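Long-range contact in histone-lysine N-methyltransferase SETMAR (PDB 3BO5), which dimethylates histone H3 through its SET domain, in a fusion protein with a DNA-binding mariner transposase region, and serves in double-strand break repair: residues K174-H186 with T195-R207. The protein carries 2 engineered substitutions. Numbering follows the deposited sequence. Where two conformers were deposited one is given.
Sequences KSDSNYIIAIREH and TFVDPTYIGNIGR. With SAH (S-adenosyl-L-homocysteine), chain F.
Y179 meets P199, T200 and R207 beside the antiparallel strand pair, and its atoms can be followed outward in turn. Y179 CB lies 3.5 Å from T200 OG1 and 3.7 Å from P199 CD. With CG beside the backbone N (chi1 -59°), the ring passes T200, whose OG1 lies 3.3 Å from Y179 CD1. On the other flank, Y179 CE2 meets the carbonyl oxygen R207 O edge-on at 3.2 Å, near the ring plane, and SAH SD lies close to this carbon. At the tip, Y179 OH donates a hydrogen bond to SAH OXT (2.8 Å). The R207 guanidinium is stacked on the ring, planes 21° apart and centres 4.5 Å apart, an off-centre cation-pi pair in which R207 NH2 comes within 3.8 Å of Y179 CZ. The guanidinium's rotation is fixed from its own segment: R207 NE bonds P199 O almost within its plane, and R207 NH2 reaches T200 O. T200 is held in turn by D198 OD1, which accepts from T200 N in an Asx turn and from T200 OG1; a water links T200 OG1 to Y179 N. The strands pair through four backbone bonds, I181 with V197 and I183 with T195, while A182 CB touches F196 CE1 (3.6 Å) on the face away from those four side chains. Strand 260-266 continues this SET-domain sheet beyond 181-185. Replacing Y179 with a leucine would probably leave the SAH carboxylate without this donor and R207 without this stacking partner. A phenol donor backed by a cation would probably suit the anionic carboxylate of the bound product, tying the hairpin to the S-adenosylmethionine pocket.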
loop_
_atom_site.group_PDB
_atom_site.type_symbol
_atom_site.label_atom_id
_atom_site.label_comp_id
_atom_site.label_asym_id
_atom_site.label_seq_id
_atom_site.Cartn_x
_atom_site.Cartn_y
_atom_site.Cartn_z
ATOM N N LYS A 174 -3.505 11.913 21.395
ATOM C CA LYS A 174 -2.560 10.906 21.929
ATOM C C LYS A 174 -2.911 9.440 21.648
ATOM O O LYS A 174 -2.001 8.608 21.436
ATOM C CB LYS A 174 -2.341 11.103 23.440
ATOM N N SER A 175 -4.202 9.109 21.663
ATOM C CA SER A 175 -4.623 7.731 21.369
ATOM C C SER A 175 -5.069 7.529 19.905
ATOM O O SER A 175 -5.392 6.393 19.497
ATOM C CB SER A 175 -5.666 7.202 22.400
ATOM O OG SER A 175 -6.983 7.724 22.198
ATOM N N ASP A 176 -5.045 8.610 19.111
ATOM C CA ASP A 176 -5.364 8.518 17.673
ATOM C C ASP A 176 -4.431 7.509 16.969
ATOM O O ASP A 176 -3.202 7.536 17.188
ATOM C CB ASP A 176 -5.222 9.883 16.974
ATOM C CG ASP A 176 -6.339 10.871 17.341
ATOM O OD1 ASP A 176 -7.318 10.461 17.996
ATOM O OD2 ASP A 176 -6.233 12.057 16.956
ATOM N N SER A 177 -5.007 6.618 16.156
ATOM C CA SER A 177 -4.187 5.840 15.200
ATOM C C SER A 177 -3.785 6.882 14.144
ATOM O O SER A 177 -4.578 7.799 13.824
ATOM C CB SER A 177 -4.991 4.678 14.590
ATOM O OG SER A 177 -5.416 3.743 15.600
ATOM N N ASN A 178 -2.539 6.814 13.673
ATOM C CA ASN A 178 -1.974 7.808 12.708
ATOM C C ASN A 178 -1.872 7.068 11.387
ATOM O O ASN A 178 -1.272 5.973 11.390
ATOM C CB ASN A 178 -0.563 8.139 13.162
ATOM C CG ASN A 178 -0.546 8.806 14.529
ATOM O OD1 ASN A 178 -0.232 8.168 15.564
ATOM N ND2 ASN A 178 -0.943 10.040 14.555
ATOM N N TYR A 179 -2.440 7.621 10.299
ATOM C CA TYR A 179 -2.417 6.855 9.030
ATOM C C TYR A 179 -1.790 7.541 7.849
ATOM O O TYR A 179 -1.616 6.918 6.797
ATOM C CB TYR A 179 -3.881 6.524 8.598
ATOM C CG TYR A 179 -4.723 5.725 9.543
ATOM C CD1 TYR A 179 -5.510 6.368 10.476
ATOM C CD2 TYR A 179 -4.741 4.347 9.491
ATOM C CE1 TYR A 179 -6.268 5.616 11.389
ATOM C CE2 TYR A 179 -5.480 3.585 10.320
ATOM C CZ TYR A 179 -6.283 4.222 11.293
ATOM O OH TYR A 179 -7.039 3.541 12.214
ATOM N N ILE A 180 -1.463 8.847 7.945
ATOM C CA ILE A 180 -0.951 9.506 6.769
ATOM C C ILE A 180 0.425 8.976 6.435
ATOM O O ILE A 180 1.254 8.770 7.348
ATOM C CB ILE A 180 -0.859 11.039 7.006
ATOM C CG1 ILE A 180 -2.254 11.544 7.392
ATOM C CG2 ILE A 180 -0.370 11.736 5.744
ATOM C CD1 ILE A 180 -2.272 13.074 7.524
ATOM N N ILE A 181 0.704 8.782 5.151
ATOM C CA ILE A 181 2.039 8.378 4.744
ATOM C C ILE A 181 2.534 9.363 3.686
ATOM O O ILE A 181 1.750 9.897 2.848
ATOM C CB ILE A 181 2.053 6.903 4.138
ATOM C CG1 ILE A 181 3.472 6.425 3.983
ATOM C CG2 ILE A 181 1.258 6.839 2.816
ATOM C CD1 ILE A 181 3.555 4.890 3.622
ATOM N N ALA A 182 3.834 9.626 3.747
ATOM C CA ALA A 182 4.495 10.527 2.802
ATOM C C ALA A 182 5.469 9.758 1.934
ATOM O O ALA A 182 6.369 9.074 2.421
ATOM C CB ALA A 182 5.250 11.664 3.541
ATOM N N ILE A 183 5.279 9.844 0.630
ATOM C CA ILE A 183 6.105 9.129 -0.323
ATOM C C ILE A 183 6.912 10.201 -1.067
ATOM O O ILE A 183 6.363 11.100 -1.658
ATOM C CB ILE A 183 5.266 8.345 -1.353
ATOM C CG1 ILE A 183 4.244 7.466 -0.669
ATOM C CG2 ILE A 183 6.189 7.534 -2.350
ATOM C CD1 ILE A 183 4.894 6.511 0.332
ATOM N N ARG A 184 8.219 10.099 -1.039
ATOM C CA ARG A 184 9.035 11.049 -1.809
ATOM C C ARG A 184 9.914 10.256 -2.738
ATOM O O ARG A 184 10.639 9.381 -2.288
ATOM C CB ARG A 184 9.862 11.966 -0.873
ATOM C CG ARG A 184 8.928 12.791 0.028
ATOM C CD ARG A 184 9.679 13.882 0.769
ATOM N NE ARG A 184 8.720 14.777 1.433
ATOM C CZ ARG A 184 8.156 14.539 2.623
ATOM N NH1 ARG A 184 7.317 15.442 3.143
ATOM N NH2 ARG A 184 8.430 13.416 3.295
ATOM N N GLU A 185 9.841 10.541 -4.036
ATOM C CA GLU A 185 10.596 9.828 -4.981
ATOM C C GLU A 185 11.546 10.829 -5.679
ATOM O O GLU A 185 11.095 11.845 -6.208
ATOM C CB GLU A 185 9.665 9.204 -5.998
ATOM C CG GLU A 185 8.723 8.150 -5.366
ATOM C CD GLU A 185 7.630 7.757 -6.309
ATOM O OE1 GLU A 185 6.574 8.366 -6.266
ATOM O OE2 GLU A 185 7.846 6.840 -7.142
ATOM N N HIS A 186 12.834 10.519 -5.675
ATOM C CA HIS A 186 13.839 11.452 -6.246
ATOM C C HIS A 186 14.235 11.036 -7.630
ATOM O O HIS A 186 14.346 9.834 -7.875
ATOM C CB HIS A 186 15.081 11.509 -5.348
ATOM C CG HIS A 186 14.844 12.199 -4.042
ATOM N ND1 HIS A 186 14.093 11.637 -3.032
ATOM C CD2 HIS A 186 15.263 13.402 -3.578
ATOM C CE1 HIS A 186 14.033 12.475 -2.011
ATOM N NE2 HIS A 186 14.749 13.547 -2.312
ATOM N N THR A 195 4.024 12.424 -2.660
ATOM C CA THR A 195 2.631 11.955 -2.626
ATOM C C THR A 195 2.253 11.720 -1.165
ATOM O O THR A 195 2.998 11.063 -0.427
ATOM C CB THR A 195 2.475 10.586 -3.359
ATOM O OG1 THR A 195 2.975 10.683 -4.701
ATOM C CG2 THR A 195 0.988 10.156 -3.417
ATOM N N PHE A 196 1.160 12.303 -0.757
ATOM C CA PHE A 196 0.669 12.060 0.611
ATOM C C PHE A 196 -0.607 11.309 0.479
ATOM O O PHE A 196 -1.518 11.727 -0.209
ATOM C CB PHE A 196 0.443 13.398 1.351
ATOM C CG PHE A 196 1.663 14.201 1.455
ATOM C CD1 PHE A 196 2.577 13.976 2.469
ATOM C CD2 PHE A 196 1.931 15.210 0.513
ATOM C CE1 PHE A 196 3.738 14.755 2.542
ATOM C CE2 PHE A 196 3.098 15.957 0.567
ATOM C CZ PHE A 196 3.993 15.721 1.577
ATOM N N VAL A 197 -0.686 10.198 1.230
ATOM C CA VAL A 197 -1.917 9.385 1.180
ATOM C C VAL A 197 -2.472 9.215 2.553
ATOM O O VAL A 197 -1.728 8.906 3.467
ATOM C CB VAL A 197 -1.571 8.031 0.647
ATOM C CG1 VAL A 197 -2.771 7.148 0.664
ATOM C CG2 VAL A 197 -1.076 8.196 -0.845
ATOM N N ASP A 198 -3.767 9.394 2.698
ATOM C CA ASP A 198 -4.343 9.395 4.043
ATOM C C ASP A 198 -5.603 8.556 4.010
ATOM O O ASP A 198 -6.667 9.058 3.537
ATOM C CB ASP A 198 -4.733 10.842 4.495
ATOM C CG ASP A 198 -5.257 10.850 5.892
ATOM O OD1 ASP A 198 -5.283 9.797 6.527
ATOM O OD2 ASP A 198 -5.681 11.926 6.373
ATOM N N PRO A 199 -5.571 7.306 4.519
ATOM C CA PRO A 199 -6.761 6.478 4.550
ATOM C C PRO A 199 -7.520 6.578 5.874
ATOM O O PRO A 199 -8.346 5.714 6.201
ATOM C CB PRO A 199 -6.184 5.041 4.384
ATOM C CG PRO A 199 -4.930 5.124 5.168
ATOM C CD PRO A 199 -4.370 6.542 4.894
ATOM N N THR A 200 -7.306 7.677 6.634
ATOM C CA THR A 200 -7.921 7.801 7.962
ATOM C C THR A 200 -9.432 7.787 7.885
ATOM O O THR A 200 -10.095 7.072 8.638
ATOM C CB THR A 200 -7.578 9.105 8.637
ATOM O OG1 THR A 200 -6.151 9.137 8.824
ATOM C CG2 THR A 200 -8.238 9.222 9.988
ATOM N N TYR A 201 -9.983 8.612 6.991
ATOM C CA TYR A 201 -11.479 8.711 6.862
ATOM C C TYR A 201 -12.039 7.960 5.692
ATOM O O TYR A 201 -13.144 7.400 5.768
ATOM C CB TYR A 201 -11.843 10.201 6.666
ATOM C CG TYR A 201 -11.242 11.054 7.771
ATOM C CD1 TYR A 201 -11.670 10.917 9.069
ATOM C CD2 TYR A 201 -10.193 11.950 7.476
ATOM C CE1 TYR A 201 -11.101 11.687 10.078
ATOM C CE2 TYR A 201 -9.638 12.731 8.464
ATOM C CZ TYR A 201 -10.088 12.557 9.785
ATOM O OH TYR A 201 -9.529 13.279 10.851
ATOM N N ILE A 202 -11.290 8.002 4.571
ATOM C CA ILE A 202 -11.702 7.312 3.340
ATOM C C ILE A 202 -10.485 6.494 2.934
ATOM O O ILE A 202 -9.416 7.064 2.683
ATOM C CB ILE A 202 -11.994 8.360 2.254
ATOM C CG1 ILE A 202 -13.049 9.371 2.798
ATOM C CG2 ILE A 202 -12.486 7.615 1.019
ATOM C CD1 ILE A 202 -13.273 10.462 1.874
ATOM N N GLY A 203 -10.598 5.161 2.954
ATOM C CA GLY A 203 -9.354 4.400 2.673
ATOM C C GLY A 203 -9.688 2.965 2.432
ATOM O O GLY A 203 -10.834 2.566 2.568
ATOM N N ASN A 204 -8.659 2.224 2.056
ATOM C CA ASN A 204 -8.835 0.812 1.756
ATOM C C ASN A 204 -8.335 -0.016 2.937
ATOM O O ASN A 204 -8.038 0.490 3.995
ATOM C CB ASN A 204 -8.170 0.429 0.466
ATOM C CG ASN A 204 -6.702 0.137 0.668
ATOM O OD1 ASN A 204 -6.031 0.752 1.555
ATOM N ND2 ASN A 204 -6.163 -0.778 -0.165
ATOM N N ILE A 205 -8.273 -1.342 2.753
ATOM C CA ILE A 205 -7.961 -2.232 3.883
ATOM C C ILE A 205 -6.523 -2.077 4.341
ATOM O O ILE A 205 -6.171 -2.490 5.469
ATOM C CB ILE A 205 -8.168 -3.777 3.597
ATOM C CG1 ILE A 205 -7.446 -4.176 2.299
ATOM C CG2 ILE A 205 -9.668 -4.177 3.701
ATOM C CD1 ILE A 205 -7.296 -5.689 2.195
ATOM N N GLY A 206 -5.665 -1.476 3.489
ATOM C CA GLY A 206 -4.290 -1.284 3.901
ATOM C C GLY A 206 -4.126 -0.426 5.141
ATOM O O GLY A 206 -3.073 -0.477 5.816
ATOM N N ARG A 207 -5.138 0.390 5.437
ATOM C CA ARG A 207 -5.095 1.244 6.638
ATOM C C ARG A 207 -4.937 0.391 7.894
ATOM O O ARG A 207 -4.501 0.903 8.923
ATOM C CB ARG A 207 -6.342 2.148 6.769
ATOM C CG ARG A 207 -7.582 1.301 7.109
ATOM C CD ARG A 207 -8.816 2.043 6.823
ATOM N NE ARG A 207 -8.955 3.265 7.627
ATOM C CZ ARG A 207 -9.403 3.267 8.896
ATOM N NH1 ARG A 207 -9.660 2.095 9.522
ATOM N NH2 ARG A 207 -9.615 4.445 9.576
HETATM N N SAH F . -3.895 -0.554 14.765
HETATM C CA SAH F . -4.546 0.396 13.806
HETATM C CB SAH F . -4.191 0.078 12.334
HETATM C CG SAH F . -2.794 0.640 12.017
HETATM S SD SAH F . -2.783 2.457 12.012
HETATM C C SAH F . -6.071 0.368 14.053
HETATM O O SAH F . -6.538 -0.215 15.026
HETATM O OXT SAH F . -6.812 0.961 13.203
HETATM C "C5'" SAH F . -1.344 2.764 13.055
HETATM C "C4'" SAH F . -1.601 2.622 14.554
HETATM O "O4'" SAH F . -1.650 1.247 14.944
HETATM C "C3'" SAH F . -0.503 3.196 15.400
HETATM O "O3'" SAH F . -0.690 4.626 15.589
HETATM C "C2'" SAH F . -0.609 2.437 16.691
HETATM O "O2'" SAH F . -1.780 2.807 17.441
HETATM C "C1'" SAH F . -0.917 1.048 16.168
HETATM N N9 SAH F . 0.294 0.291 15.793
HETATM C C8 SAH F . 0.675 -0.149 14.528
HETATM N N7 SAH F . 1.776 -0.867 14.645
HETATM C C5 SAH F . 2.115 -0.948 15.948
HETATM C C6 SAH F . 3.217 -1.561 16.582
HETATM N N6 SAH F . 4.148 -2.316 15.993
HETATM N N1 SAH F . 3.269 -1.374 17.960
HETATM C C2 SAH F . 2.331 -0.653 18.629
HETATM N N3 SAH F . 1.225 -0.058 18.055
HETATM C C4 SAH F . 1.215 -0.188 16.699
HETATM O O HOH W 1 -4.483 9.885 10.642
HETATM O O HOH W 2 5.653 10.295 -4.655
#